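Local coordinates for putative type VI secretion protein (Escherichia coli, PDB 6SK0) that forms the trimeric tip spike of the bacterial type VI secretion system and probably carries a phospholipase effector to be delivered by puncture, at residues Ala500-Leu504 and Lys516-Glu520; Leu575-Ile581 and Leu618-Thr622; Leu588-Arg592 and Ile608-Gln612. All blocks are in the same frame, centred on the assembly; numbering follows the deposited sequence.

Contact 1 (Ala500-Leu504 and Lys516-Glu520)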
loop_
_atom_site.group_PDB
_atom_site.type_symbol
_atom_site.label_atom_id
_atom_site.label_comp_id
_atom_site.label_asym_id
_atom_site.label_seq_id
_atom_site.Cartn_x
_atom_site.Cartn_y
_atom_site.Cartn_z
ATOM N N ALA A 500 0.708 46.255 8.444
ATOM C CA ALA A 500 1.374 45.024 8.840
ATOM C C ALA A 500 1.735 44.143 7.658
ATOM O O ALA A 500 2.177 43.012 7.865
ATOM C CB ALA A 500 0.496 44.240 9.813
ATOM N N ASN A 501 1.550 44.637 6.435
ATOM C CA ASN A 501 1.826 43.917 5.199
ATOM C C ASN A 501 0.900 42.725 4.983
ATOM O O ASN A 501 1.267 41.775 4.293
ATOM C CB ASN A 501 3.290 43.468 5.118
ATOM C CG ASN A 501 3.804 43.420 3.698
ATOM O OD1 ASN A 501 3.434 44.244 2.867
ATOM N ND2 ASN A 501 4.656 42.446 3.407
ATOM N N ASN A 502 -0.295 42.743 5.562
ATOM C CA ASN A 502 -1.381 41.938 5.024
ATOM C C ASN A 502 -1.792 42.545 3.698
ATOM O O ASN A 502 -2.166 43.719 3.639
ATOM C CB ASN A 502 -2.574 41.903 5.970
ATOM C CG ASN A 502 -2.272 41.211 7.261
ATOM O OD1 ASN A 502 -2.756 41.609 8.307
ATOM N ND2 ASN A 502 -1.468 40.167 7.200
ATOM N N LYS A 503 -1.704 41.773 2.631
ATOM C CA LYS A 503 -1.979 42.333 1.323
ATOM C C LYS A 503 -2.910 41.425 0.544
ATOM O O LYS A 503 -2.875 40.200 0.672
ATOM C CB LYS A 503 -0.691 42.575 0.531
ATOM C CG LYS A 503 0.171 41.359 0.371
ATOM C CD LYS A 503 1.358 41.646 -0.521
ATOM C CE LYS A 503 2.164 42.814 -0.001
ATOM N NZ LYS A 503 3.308 43.114 -0.898
ATOM N N LEU A 504 -3.765 42.057 -0.241
ATOM C CA LEU A 504 -4.482 41.416 -1.330
ATOM C C LEU A 504 -4.034 42.147 -2.587
ATOM O O LEU A 504 -4.440 43.285 -2.834
ATOM C CB LEU A 504 -5.988 41.479 -1.133
ATOM C CG LEU A 504 -6.811 41.136 -2.370
ATOM C CD1 LEU A 504 -6.474 39.751 -2.877
ATOM C CD2 LEU A 504 -8.285 41.251 -2.074
ATOM N N LYS A 516 -2.597 37.709 -5.143
ATOM C CA LYS A 516 -1.810 37.306 -3.992
ATOM C C LYS A 516 -2.530 37.752 -2.733
ATOM O O LYS A 516 -2.811 38.940 -2.558
ATOM C CB LYS A 516 -0.402 37.892 -4.055
ATOM C CG LYS A 516 0.441 37.544 -2.862
ATOM C CD LYS A 516 1.768 38.257 -2.907
ATOM C CE LYS A 516 2.909 37.277 -2.826
ATOM N NZ LYS A 516 4.186 37.960 -2.504
ATOM N N LEU A 517 -2.845 36.797 -1.878
ATOM C CA LEU A 517 -3.393 37.044 -0.555
ATOM C C LEU A 517 -2.340 36.582 0.436
ATOM O O LEU A 517 -2.097 35.381 0.571
ATOM C CB LEU A 517 -4.706 36.298 -0.369
ATOM C CG LEU A 517 -5.602 36.719 0.783
ATOM C CD1 LEU A 517 -5.941 38.193 0.690
ATOM C CD2 LEU A 517 -6.852 35.869 0.766
ATOM N N SER A 518 -1.695 37.525 1.107
ATOM C CA SER A 518 -0.493 37.195 1.853
ATOM C C SER A 518 -0.493 37.871 3.212
ATOM O O SER A 518 -0.801 39.060 3.324
ATOM C CB SER A 518 0.758 37.595 1.065
ATOM O OG SER A 518 1.918 37.469 1.856
ATOM N N THR A 519 -0.139 37.107 4.233
ATOM C CA THR A 519 0.141 37.628 5.556
ATOM C C THR A 519 1.584 37.308 5.914
ATOM O O THR A 519 2.156 36.324 5.438
ATOM C CB THR A 519 -0.825 37.050 6.610
ATOM O OG1 THR A 519 -0.535 37.615 7.889
ATOM C CG2 THR A 519 -0.709 35.544 6.702
ATOM N N GLU A 520 2.178 38.155 6.746
ATOM C CA GLU A 520 3.553 37.949 7.174
ATOM C C GLU A 520 3.692 36.875 8.238
ATOM O O GLU A 520 4.816 36.469 8.536
ATOM C CB GLU A 520 4.144 39.252 7.709
ATOM C CG GLU A 520 4.517 40.237 6.638
ATOM C CD GLU A 520 5.660 39.751 5.784
ATOM O OE1 GLU A 520 6.675 39.297 6.347
ATOM O OE2 GLU A 520 5.543 39.811 4.544
#

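Contact 2 (Leu575-Ile581 and Leu618-Thr622)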
loop_
_atom_site.group_PDB
_atom_site.type_symbol
_atom_site.label_atom_id
_atom_site.label_comp_id
_atom_site.label_asym_id
_atom_site.label_seq_id
_atom_site.Cartn_x
_atom_site.Cartn_y
_atom_site.Cartn_z
ATOM N N LEU A 575 -17.430 18.929 -8.112
ATOM C CA LEU A 575 -17.105 17.540 -7.818
ATOM C C LEU A 575 -17.177 16.648 -9.051
ATOM O O LEU A 575 -17.436 15.450 -8.931
ATOM C CB LEU A 575 -18.020 17.007 -6.722
ATOM C CG LEU A 575 -17.802 17.635 -5.353
ATOM C CD1 LEU A 575 -18.693 16.967 -4.341
ATOM C CD2 LEU A 575 -16.341 17.537 -4.949
ATOM N N ASP A 576 -16.952 17.207 -10.231
ATOM C CA ASP A 576 -16.929 16.427 -11.461
ATOM C C ASP A 576 -15.731 15.486 -11.426
ATOM O O ASP A 576 -14.580 15.928 -11.472
ATOM C CB ASP A 576 -16.864 17.370 -12.653
ATOM C CG ASP A 576 -18.167 17.439 -13.408
ATOM O OD1 ASP A 576 -19.222 17.216 -12.785
ATOM O OD2 ASP A 576 -18.146 17.762 -14.615
ATOM N N MET A 577 -15.988 14.189 -11.320
ATOM C CA MET A 577 -14.924 13.228 -11.065
ATOM C C MET A 577 -15.070 12.008 -11.959
ATOM O O MET A 577 -14.886 10.870 -11.519
ATOM C CB MET A 577 -14.904 12.821 -9.593
ATOM C CG MET A 577 -16.252 12.371 -9.067
ATOM S SD MET A 577 -16.144 11.532 -7.484
ATOM C CE MET A 577 -15.869 12.912 -6.385
ATOM N N ASP A 578 -15.384 12.233 -13.234
ATOM C CA ASP A 578 -15.682 11.125 -14.136
ATOM C C ASP A 578 -14.497 10.183 -14.292
ATOM O O ASP A 578 -14.662 8.962 -14.245
ATOM C CB ASP A 578 -16.126 11.668 -15.492
ATOM C CG ASP A 578 -17.543 12.184 -15.469
ATOM O OD1 ASP A 578 -17.952 12.791 -14.457
ATOM O OD2 ASP A 578 -18.251 12.009 -16.480
ATOM N N GLU A 579 -13.293 10.722 -14.465
ATOM C CA GLU A 579 -12.132 9.855 -14.614
ATOM C C GLU A 579 -11.799 9.149 -13.305
ATOM O O GLU A 579 -11.458 7.961 -13.301
ATOM C CB GLU A 579 -10.939 10.656 -15.125
ATOM C CG GLU A 579 -9.725 9.809 -15.474
ATOM C CD GLU A 579 -10.071 8.502 -16.178
ATOM O OE1 GLU A 579 -10.806 8.532 -17.187
ATOM O OE2 GLU A 579 -9.599 7.443 -15.725
ATOM N N ALA A 580 -11.910 9.856 -12.183
ATOM C CA ALA A 580 -11.708 9.216 -10.891
ATOM C C ALA A 580 -12.744 8.124 -10.652
ATOM O O ALA A 580 -12.427 7.067 -10.097
ATOM C CB ALA A 580 -11.752 10.257 -9.776
ATOM N N ILE A 581 -13.983 8.359 -11.077
ATOM C CA ILE A 581 -15.021 7.350 -10.914
ATOM C C ILE A 581 -14.734 6.145 -11.796
ATOM O O ILE A 581 -14.941 5.000 -11.386
ATOM C CB ILE A 581 -16.406 7.954 -11.204
ATOM C CG1 ILE A 581 -16.870 8.801 -10.021
ATOM C CG2 ILE A 581 -17.419 6.864 -11.490
ATOM C CD1 ILE A 581 -18.099 9.606 -10.313
ATOM N N LEU A 618 -17.305 7.248 -2.140
ATOM C CA LEU A 618 -16.410 8.177 -2.815
ATOM C C LEU A 618 -16.993 8.698 -4.114
ATOM O O LEU A 618 -16.657 9.811 -4.523
ATOM C CB LEU A 618 -15.063 7.514 -3.089
ATOM C CG LEU A 618 -14.218 7.113 -1.882
ATOM C CD1 LEU A 618 -12.906 6.529 -2.352
ATOM C CD2 LEU A 618 -13.986 8.289 -0.948
ATOM N N THR A 619 -17.844 7.924 -4.781
ATOM C CA THR A 619 -18.493 8.408 -5.988
ATOM C C THR A 619 -19.327 9.630 -5.653
ATOM O O THR A 619 -20.267 9.549 -4.861
ATOM C CB THR A 619 -19.359 7.313 -6.603
ATOM O OG1 THR A 619 -18.526 6.215 -6.980
ATOM C CG2 THR A 619 -20.075 7.832 -7.828
ATOM N N ASP A 620 -18.948 10.768 -6.224
ATOM C CA ASP A 620 -19.535 12.070 -5.932
ATOM C C ASP A 620 -19.390 12.465 -4.471
ATOM O O ASP A 620 -20.041 13.410 -4.028
ATOM C CB ASP A 620 -21.009 12.122 -6.341
ATOM C CG ASP A 620 -21.262 11.438 -7.655
ATOM O OD1 ASP A 620 -20.676 11.865 -8.669
ATOM O OD2 ASP A 620 -22.032 10.459 -7.676
ATOM N N LEU A 621 -18.545 11.762 -3.718
ATOM C CA LEU A 621 -18.333 12.008 -2.296
ATOM C C LEU A 621 -19.660 12.136 -1.553
ATOM O O LEU A 621 -19.910 13.098 -0.829
ATOM C CB LEU A 621 -17.445 13.237 -2.081
ATOM C CG LEU A 621 -15.975 13.042 -2.455
ATOM C CD1 LEU A 621 -15.181 14.343 -2.372
ATOM C CD2 LEU A 621 -15.328 11.965 -1.588
ATOM N N THR A 622 -20.529 11.144 -1.752
ATOM C CA THR A 622 -21.801 11.119 -1.044
ATOM C C THR A 622 -21.620 10.873 0.444
ATOM O O THR A 622 -22.515 11.192 1.227
ATOM C CB THR A 622 -22.725 10.061 -1.646
ATOM O OG1 THR A 622 -22.102 8.776 -1.571
ATOM C CG2 THR A 622 -23.019 10.390 -3.093
#

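Contact 3 (Leu588-Arg592 and Ile608-Gln612)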
loop_
_atom_site.group_PDB
_atom_site.type_symbol
_atom_site.label_atom_id
_atom_site.label_comp_id
_atom_site.label_asym_id
_atom_site.label_seq_id
_atom_site.Cartn_x
_atom_site.Cartn_y
_atom_site.Cartn_z
ATOM N N LEU A 588 -12.728 -1.693 -8.577
ATOM C CA LEU A 588 -13.716 -2.533 -7.917
ATOM C C LEU A 588 -14.059 -3.753 -8.760
ATOM O O LEU A 588 -14.183 -4.859 -8.231
ATOM C CB LEU A 588 -14.971 -1.723 -7.603
ATOM C CG LEU A 588 -16.120 -2.508 -6.968
ATOM C CD1 LEU A 588 -15.710 -3.102 -5.627
ATOM C CD2 LEU A 588 -17.354 -1.636 -6.821
ATOM N N SER A 589 -14.205 -3.578 -10.072
ATOM C CA SER A 589 -14.547 -4.709 -10.922
ATOM C C SER A 589 -13.388 -5.691 -11.013
ATOM O O SER A 589 -13.597 -6.908 -11.042
ATOM C CB SER A 589 -14.980 -4.221 -12.303
ATOM O OG SER A 589 -13.883 -3.786 -13.074
ATOM N N LEU A 590 -12.155 -5.185 -11.028
ATOM C CA LEU A 590 -11.003 -6.072 -10.961
ATOM C C LEU A 590 -11.003 -6.869 -9.664
ATOM O O LEU A 590 -10.806 -8.088 -9.674
ATOM C CB LEU A 590 -9.710 -5.273 -11.102
ATOM C CG LEU A 590 -8.439 -6.121 -11.114
ATOM C CD1 LEU A 590 -8.415 -7.060 -12.307
ATOM C CD2 LEU A 590 -7.187 -5.258 -11.074
ATOM N N ALA A 591 -11.241 -6.195 -8.538
ATOM C CA ALA A 591 -11.290 -6.888 -7.258
ATOM C C ALA A 591 -12.398 -7.933 -7.232
ATOM O O ALA A 591 -12.216 -9.021 -6.685
ATOM C CB ALA A 591 -11.475 -5.885 -6.123
ATOM N N ARG A 592 -13.546 -7.630 -7.833
ATOM C CA ARG A 592 -14.658 -8.573 -7.806
ATOM C C ARG A 592 -14.371 -9.798 -8.663
ATOM O O ARG A 592 -14.631 -10.934 -8.245
ATOM C CB ARG A 592 -15.941 -7.884 -8.257
ATOM C CG ARG A 592 -16.545 -6.980 -7.202
ATOM C CD ARG A 592 -17.628 -6.103 -7.784
ATOM N NE ARG A 592 -18.694 -6.902 -8.373
ATOM C CZ ARG A 592 -19.891 -7.067 -7.828
ATOM N NH1 ARG A 592 -20.184 -6.485 -6.681
ATOM N NH2 ARG A 592 -20.796 -7.816 -8.434
ATOM N N ILE A 608 -14.815 -7.743 -0.471
ATOM C CA ILE A 608 -15.430 -6.937 -1.515
ATOM C C ILE A 608 -16.410 -5.940 -0.920
ATOM O O ILE A 608 -16.557 -4.833 -1.436
ATOM C CB ILE A 608 -16.106 -7.839 -2.563
ATOM C CG1 ILE A 608 -15.055 -8.621 -3.348
ATOM C CG2 ILE A 608 -16.964 -7.027 -3.510
ATOM C CD1 ILE A 608 -13.987 -7.755 -3.966
ATOM N N SER A 609 -17.062 -6.297 0.184
ATOM C CA SER A 609 -18.146 -5.483 0.723
ATOM C C SER A 609 -17.681 -4.068 1.054
ATOM O O SER A 609 -18.308 -3.087 0.644
ATOM C CB SER A 609 -18.727 -6.160 1.959
ATOM O OG SER A 609 -19.570 -5.283 2.666
ATOM N N CYS A 610 -16.590 -3.947 1.804
ATOM C CA CYS A 610 -16.126 -2.626 2.201
ATOM C C CYS A 610 -15.604 -1.829 1.014
ATOM O O CYS A 610 -15.729 -0.609 1.000
ATOM C CB CYS A 610 -15.061 -2.746 3.288
ATOM S SG CYS A 610 -13.416 -3.034 2.663
ATOM N N GLN A 611 -15.065 -2.493 -0.006
ATOM C CA GLN A 611 -14.613 -1.771 -1.192
ATOM C C GLN A 611 -15.788 -1.293 -2.039
ATOM O O GLN A 611 -15.745 -0.200 -2.606
ATOM C CB GLN A 611 -13.665 -2.647 -2.008
ATOM C CG GLN A 611 -12.342 -2.939 -1.313
ATOM C CD GLN A 611 -11.560 -1.685 -0.958
ATOM O OE1 GLN A 611 -11.581 -0.701 -1.685
ATOM N NE2 GLN A 611 -10.864 -1.722 0.164
ATOM N N GLN A 612 -16.844 -2.096 -2.135
ATOM C CA GLN A 612 -18.061 -1.654 -2.806
ATOM C C GLN A 612 -18.689 -0.479 -2.068
ATOM O O GLN A 612 -19.125 0.502 -2.684
ATOM C CB GLN A 612 -19.039 -2.824 -2.905
ATOM C CG GLN A 612 -20.265 -2.550 -3.722
ATOM C CD GLN A 612 -20.124 -3.033 -5.139
ATOM O OE1 GLN A 612 -19.464 -4.032 -5.407
ATOM N NE2 GLN A 612 -20.739 -2.320 -6.059
#

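Contact 1 (Ala500-Leu504 and Lys516-Glu520)
N501 and E520 meet where the antiparallel hairpin of strands 503-507 and 514-519 frays into loops. The N501 side-chain amide gives a hydrogen bond from ND2 to E520 OE2 (3.0 Å), lying close to the amide's own plane but reaching the oxygen from above the carboxylate plane. The bend of E520 about CB-CG (chi2 -67°) folds the carboxylate back toward ND2; separately, E520 CG lies near N501 CB. Neither group depends on this bond alone: N501 OD1 takes a hydrogen bond from R497, and E520 OE2 forms a salt bridge with K524. At N502 the contact continues through the backbone, its CA-H directed at S518 O.

K503 then faces S518 as a hydrogen-bonded pair, K503 N to S518 O at 2.9 Å and S518 N to K503 O at 3.0 Å, both nearly straight. The small S518 leaves room for the K503 CG beside its CB, while its hydroxyl bonds to Q526 on the next strand. Further along, the aliphatic part of K503 crosses that of K516. L504 pairs with L517 without hydrogen bonds on the opposite face, L504 CB meeting L517 CD1 at 3.8 Å. Chemically, the hairpin is two-sided: the leucines share one face, on which L504 meets the other two subunits, whereas K503 and S518 share the other, and the amide-carboxylate pair ties the loop end.

Contact 2 (Leu575-Ile581 and Leu618-Thr622)
M577, the N-cap residue of helix 578-600, reaches across to the turn that follows helix 608-618, so this contact closes the open end of a helical hairpin. The tight part centres on its thioether. An extended chi2 (166°) carries SD out to D620 N, from which it accepts a weak hydrogen bond at 3.2 Å. The terminal methyl, bent round at chi3, reaches L621 CG at 3.9 Å. L575 adds its branched end to this apolar patch, CD2 facing L621 CD1 at 4.3 Å, while its CD1 lies near D620 O. F561 of strand 559-563 touches L575, M577 and L621 alike, and W551 of the second subunit packs on L575 and bonds through NE1 to L621 O. I581, in the first turn of the helix, belongs to the close-fitting part too: it crosses T619 at about a right angle, its CD1 touching T619 CG2 at 3.6 Å.

The turn itself is tightened by L621 N bonding back to L618 O at 2.8 Å, and D620 and L621 both take positive phi values. Toward solvent the fit is looser. There D620 is exposed, and the carboxylates of D576 and D578 approach its own without touching it; these like charges would probably repel only mildly. On the neighbouring T619 the hydroxyl turns back into its own helix, OG1 hydrogen-bonding to N615 O.

Contact 3 (Leu588-Arg592 and Ile608-Gln612)
Two antiparallel helices, 578-600 and 608-618, form a helical hairpin, and this contact joins the middle of the first to the start of the second. Their short segments run 169° apart in direction with axes 10.4 Å from each other, a separation bridged by I608 and L588 and, at the rim, by R592 and Q612. I608 enters from the second helix toward the first. The small A591 suits the place opposite, because its methyl lets the tip of the isoleucine come close to the backbone: I608 CD1 lies 3.8 Å from A591 CB and 3.5 Å from A591 O. The other branch of I608, CG2, meets R592 CG at 3.7 Å, the two side chains crossing at about a right angle, so beta-branching lets one residue touch two neighbours.

One turn away, L588 stretches over the gap, its CG anti to the backbone N (chi1 177°), and its two methyls part company. CD1 comes up to the backbone at Q611 and Q612, whereas CD2 rests against the side-chain amide of Q612, 3.5 Å from its CD. Q611 offers chiefly its CB to L588; its amide serves the trimer, taking a hydrogen bond at OE1 from R643 of the second subunit and giving one from NE2 to L642 O of that subunit. M654 of strand 651-655 touches both A591 and Q611.

On the outer side the exposed R592 spans the groove. Its chain bends at chi3, turning the guanidinium toward Q612, whose own chain bends at chi2. The guanidinium and amide planes stand 76° apart, and R592 NH1 gives a clearly bent hydrogen bond to Q612 OE1 at 2.9 Å from above the carbonyl plane.

From the N terminus the chain first closes contact 1, which completes a hairpin of 11 intervening residues and joins neighbouring strands 503-507 and 514-519 of the antiparallel sheet. It is complete before contact 2 opens at residue 575, just before helix 578-600. Contact 3 falls inside the loop that contact 2 closes: the chain passes 588-592, turns, returns through 608-612 and finally reaches 618-622. Together these two pair the helices at their open end and again farther along, their centres about 17 Å apart. Contact 1 stands well apart, its centre about 35 Å from that of contact 2. All three touch the second subunit, so each local closure also borders the trimer interface.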